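Local coordinates for probable Zn binding protein (Lactobacillus acidophilus, PDB 3Q69) that is a putative mucus-binding protein, probably also binding zinc, represented here by its Muc B2-like domain, a member of the ubiquitin clan, at residues V11-Y17 and F60-P66. Sequence-based numbering, arbitrary orientation.
Sequences VTQTIHY and FEALPSP
The V11-Y17 part of strand 2-19 and the chain F60-P66 run the same way, their end-to-end directions only 12° apart, but the backbones stand well separated, with the CA atoms of I15 and L63 9.2 Å from each other. Side chains and three waters occupy the interval. V11, Q13, I15 and Y17 all face the second segment, as alternation along a strand dictates. F60 lays one ring face over Q13, whose CB sits above the ring centre, 3.5 Å from the centroid, in a CH-pi contact. The CZ end of the ring reaches V11, near its CG1 and 3.4 Å from its carbonyl O, which lies at the ring edge. With CG anti to the backbone N (chi1 179°) and the chain extended, Q13 runs back along the ring, its amide plane 15° from the ring plane, to the F60 CB. There two waters lie between the amide and E61 O; Q13 NE2 donates to one of them, but both sit so close to E61 O that the bridge remains doubtful. Replacing F60 by an alanine would remove the face on which Q13 CB rests and would probably leave a gap beside V11. Further along, L63 points CD2 at I15 CG1 (3.8 Å) and at Y17 OH. The Y17 ring takes P66 CD over one face, 3.9 Å from the centroid. A third water, in the plane of that ring, joins Y17 OH at 2.8 Å to L63 O and S65 OG; the serine hydroxyl is also hydrogen-bonded to K75 O. Strand 2-19 lies between strands 27-42 and 96-104 in the mixed sheet, while strand 55-64 pairs with 77-86, so this largely buried contact joins two sheets, with F60 also touching V31 and L33 of strand 27-42 and V83 touching both F60 and V11.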
ATOM      1  N   VAL A  11      -1.734  -0.913   4.121  1.00 15.88           N
ATOM      2  CA  VAL A  11      -0.755  -1.214   3.096  1.00 14.34           C
ATOM      3  C   VAL A  11      -0.066   0.074   2.697  1.00 16.21           C
ATOM      4  O   VAL A  11      -0.719   1.058   2.381  1.00 15.46           O
ATOM      5  CB  VAL A  11      -1.397  -1.811   1.849  1.00 17.33           C
ATOM      6  CG1 VAL A  11      -0.301  -2.254   0.894  1.00 14.99           C
ATOM      7  CG2 VAL A  11      -2.297  -2.986   2.230  1.00 16.04           C
ATOM      8  N   THR A  12       1.257   0.074   2.695  1.00 17.56           N
ATOM      9  CA  THR A  12       1.954   1.284   2.344  1.00 19.00           C
ATOM     10  C   THR A  12       2.821   1.113   1.114  1.00 18.30           C
ATOM     11  O   THR A  12       3.270   0.031   0.797  1.00 20.57           O
ATOM     12  CB  THR A  12       2.830   1.748   3.522  1.00 20.85           C
ATOM     13  OG1 THR A  12       4.017   0.954   3.567  1.00 25.30           O
ATOM     14  CG2 THR A  12       2.076   1.565   4.839  1.00 18.63           C
ATOM     15  N   GLN A  13       3.051   2.219   0.426  1.00 17.96           N
ATOM     16  CA  GLN A  13       3.887   2.249  -0.761  1.00 20.79           C
ATOM     17  C   GLN A  13       5.076   3.155  -0.468  1.00 21.05           C
ATOM     18  O   GLN A  13       4.900   4.320  -0.136  1.00 21.18           O
ATOM     19  CB  GLN A  13       3.103   2.804  -1.950  1.00 18.90           C
ATOM     20  CG  GLN A  13       3.930   2.896  -3.220  1.00 22.11           C
ATOM     21  CD  GLN A  13       3.235   3.655  -4.316  1.00 21.24           C
ATOM     22  OE1 GLN A  13       2.897   4.828  -4.162  1.00 20.81           O
ATOM     23  NE2 GLN A  13       3.015   2.996  -5.431  1.00 18.63           N
ATOM     24  N   THR A  14       6.280   2.605  -0.574  1.00 21.03           N
ATOM     25  CA  THR A  14       7.503   3.364  -0.326  1.00 19.77           C
ATOM     26  C   THR A  14       8.344   3.434  -1.588  1.00 19.71           C
ATOM     27  O   THR A  14       8.829   2.425  -2.079  1.00 19.40           O
ATOM     28  CB  THR A  14       8.348   2.731   0.793  1.00 19.90           C
ATOM     29  OG1 THR A  14       7.599   2.720   2.011  1.00 16.65           O
ATOM     30  CG2 THR A  14       9.626   3.514   1.000  1.00 21.35           C
ATOM     31  N   ILE A  15       8.512   4.646  -2.099  1.00 20.87           N
ATOM     32  CA  ILE A  15       9.292   4.892  -3.301  1.00 21.12           C
ATOM     33  C   ILE A  15      10.629   5.565  -2.978  1.00 22.20           C
ATOM     34  O   ILE A  15      10.663   6.651  -2.395  1.00 22.94           O
ATOM     35  CB  ILE A  15       8.511   5.788  -4.285  1.00 20.45           C
ATOM     36  CG1 ILE A  15       7.159   5.161  -4.602  1.00 21.55           C
ATOM     37  CG2 ILE A  15       9.310   5.970  -5.574  1.00 20.40           C
ATOM     38  CD1 ILE A  15       7.254   3.842  -5.301  1.00 20.94           C
ATOM     39  N   HIS A  16      11.723   4.918  -3.372  1.00 22.13           N
ATOM     40  CA  HIS A  16      13.061   5.441  -3.129  1.00 23.07           C
ATOM     41  C   HIS A  16      13.563   6.141  -4.384  1.00 24.27           C
ATOM     42  O   HIS A  16      13.252   5.727  -5.513  1.00 22.33           O
ATOM     43  CB  HIS A  16      14.019   4.306  -2.756  1.00 20.89           C
ATOM     44  CG  HIS A  16      13.682   3.630  -1.460  1.00 21.42           C
ATOM     45  ND1 HIS A  16      13.689   4.289  -0.254  1.00 20.27           N
ATOM     46  CD2 HIS A  16      13.340   2.346  -1.195  1.00 21.01           C
ATOM     47  CE1 HIS A  16      13.365   3.436   0.710  1.00 19.95           C
ATOM     48  NE2 HIS A  16      13.150   2.257   0.164  1.00 19.30           N
ATOM     49  N   TYR A  17      14.332   7.208  -4.184  1.00 24.81           N
ATOM     50  CA  TYR A  17      14.887   7.965  -5.295  1.00 25.55           C
ATOM     51  C   TYR A  17      16.396   8.056  -5.099  1.00 26.30           C
ATOM     52  O   TYR A  17      16.868   8.677  -4.160  1.00 26.71           O
ATOM     53  CB  TYR A  17      14.262   9.360  -5.340  1.00 24.45           C
ATOM     54  CG  TYR A  17      12.761   9.331  -5.528  1.00 25.79           C
ATOM     55  CD1 TYR A  17      12.205   9.018  -6.757  1.00 25.35           C
ATOM     56  CD2 TYR A  17      11.897   9.576  -4.463  1.00 27.36           C
ATOM     57  CE1 TYR A  17      10.830   8.944  -6.924  1.00 26.98           C
ATOM     58  CE2 TYR A  17      10.513   9.504  -4.619  1.00 28.25           C
ATOM     59  CZ  TYR A  17       9.992   9.188  -5.856  1.00 27.18           C
ATOM     60  OH  TYR A  17       8.632   9.115  -6.042  1.00 28.56           O
ATOM     61  N   PHE A  60      -3.133   3.153  -5.143  1.00 19.73           N
ATOM     62  CA  PHE A  60      -2.021   4.033  -4.828  1.00 19.52           C
ATOM     63  C   PHE A  60      -1.947   4.824  -6.138  1.00 20.72           C
ATOM     64  O   PHE A  60      -1.494   4.287  -7.152  1.00 21.50           O
ATOM     65  CB  PHE A  60      -0.737   3.227  -4.686  1.00 15.58           C
ATOM     66  CG  PHE A  60      -0.568   2.554  -3.350  1.00 13.69           C
ATOM     67  CD1 PHE A  60      -0.509   3.297  -2.168  1.00 12.25           C
ATOM     68  CD2 PHE A  60      -0.342   1.180  -3.289  1.00 13.96           C
ATOM     69  CE1 PHE A  60      -0.219   2.670  -0.935  1.00  8.70           C
ATOM     70  CE2 PHE A  60      -0.054   0.552  -2.077  1.00 11.44           C
ATOM     71  CZ  PHE A  60       0.011   1.305  -0.896  1.00 13.82           C
ATOM     72  N   GLU A  61      -2.411   6.070  -6.140  1.00 19.81           N
ATOM     73  CA  GLU A  61      -2.403   6.880  -7.363  1.00 20.95           C
ATOM     74  C   GLU A  61      -1.041   7.002  -8.052  1.00 20.47           C
ATOM     75  O   GLU A  61       0.012   6.817  -7.428  1.00 18.73           O
ATOM     76  CB  GLU A  61      -2.928   8.290  -7.062  1.00 24.16           C
ATOM     77  CG  GLU A  61      -4.306   8.324  -6.378  1.00 26.50           C
ATOM     78  CD  GLU A  61      -5.397   7.661  -7.214  1.00 30.01           C
ATOM     79  OE1 GLU A  61      -5.517   7.994  -8.419  1.00 30.33           O
ATOM     80  OE2 GLU A  61      -6.133   6.812  -6.662  1.00 34.41           O
ATOM     81  N   ALA A  62      -1.083   7.337  -9.341  1.00 19.37           N
ATOM     82  CA  ALA A  62       0.128   7.512 -10.135  1.00 19.87           C
ATOM     83  C   ALA A  62       0.994   8.553  -9.435  1.00 19.88           C
ATOM     84  O   ALA A  62       0.491   9.575  -8.976  1.00 17.94           O
ATOM     85  CB  ALA A  62      -0.224   7.973 -11.537  1.00 19.39           C
ATOM     86  N   LEU A  63       2.293   8.285  -9.356  1.00 19.84           N
ATOM     87  CA  LEU A  63       3.228   9.174  -8.682  1.00 20.20           C
ATOM     88  C   LEU A  63       4.338   9.602  -9.639  1.00 21.14           C
ATOM     89  O   LEU A  63       5.312   8.872  -9.852  1.00 20.07           O
ATOM     90  CB  LEU A  63       3.843   8.454  -7.477  1.00 21.05           C
ATOM     91  CG  LEU A  63       4.720   9.302  -6.556  1.00 23.46           C
ATOM     92  CD1 LEU A  63       3.831  10.283  -5.795  1.00 23.29           C
ATOM     93  CD2 LEU A  63       5.478   8.397  -5.594  1.00 23.81           C
ATOM     94  N   PRO A  64       4.195  10.783 -10.256  1.00 22.49           N
ATOM     95  CA  PRO A  64       5.218  11.266 -11.187  1.00 23.48           C
ATOM     96  C   PRO A  64       6.554  11.415 -10.456  1.00 23.97           C
ATOM     97  O   PRO A  64       6.619  11.970  -9.364  1.00 24.26           O
ATOM     98  CB  PRO A  64       4.658  12.612 -11.643  1.00 24.25           C
ATOM     99  CG  PRO A  64       3.194  12.443 -11.522  1.00 25.31           C
ATOM    100  CD  PRO A  64       3.065  11.721 -10.194  1.00 24.75           C
ATOM    101  N   SER A  65       7.625  10.921 -11.061  1.00 26.21           N
ATOM    102  CA  SER A  65       8.943  11.015 -10.437  1.00 27.49           C
ATOM    103  C   SER A  65       9.486  12.447 -10.478  1.00 29.17           C
ATOM    104  O   SER A  65       9.286  13.175 -11.461  1.00 28.20           O
ATOM    105  CB  SER A  65       9.917  10.086 -11.155  1.00 26.21           C
ATOM    106  OG  SER A  65       9.608   8.732 -10.907  1.00 24.61           O
ATOM    107  N   PRO A  66      10.169  12.874  -9.408  1.00 29.68           N
ATOM    108  CA  PRO A  66      10.716  14.232  -9.388  1.00 33.14           C
ATOM    109  C   PRO A  66      11.666  14.445 -10.553  1.00 34.90           C
ATOM    110  O   PRO A  66      12.469  13.574 -10.874  1.00 36.21           O
ATOM    111  CB  PRO A  66      11.442  14.297  -8.047  1.00 31.75           C
ATOM    112  CG  PRO A  66      10.637  13.361  -7.192  1.00 33.00           C
ATOM    113  CD  PRO A  66      10.416  12.192  -8.128  1.00 31.69           C
TER
HETATM  114  O   HOH W   1       0.906   6.874  -4.957  1.00 27.27           O
HETATM  115  O   HOH W   2       1.453   4.736  -7.434  1.00 28.19           O
HETATM  116  O   HOH W   3       7.986   8.565  -8.673  1.00 25.49           O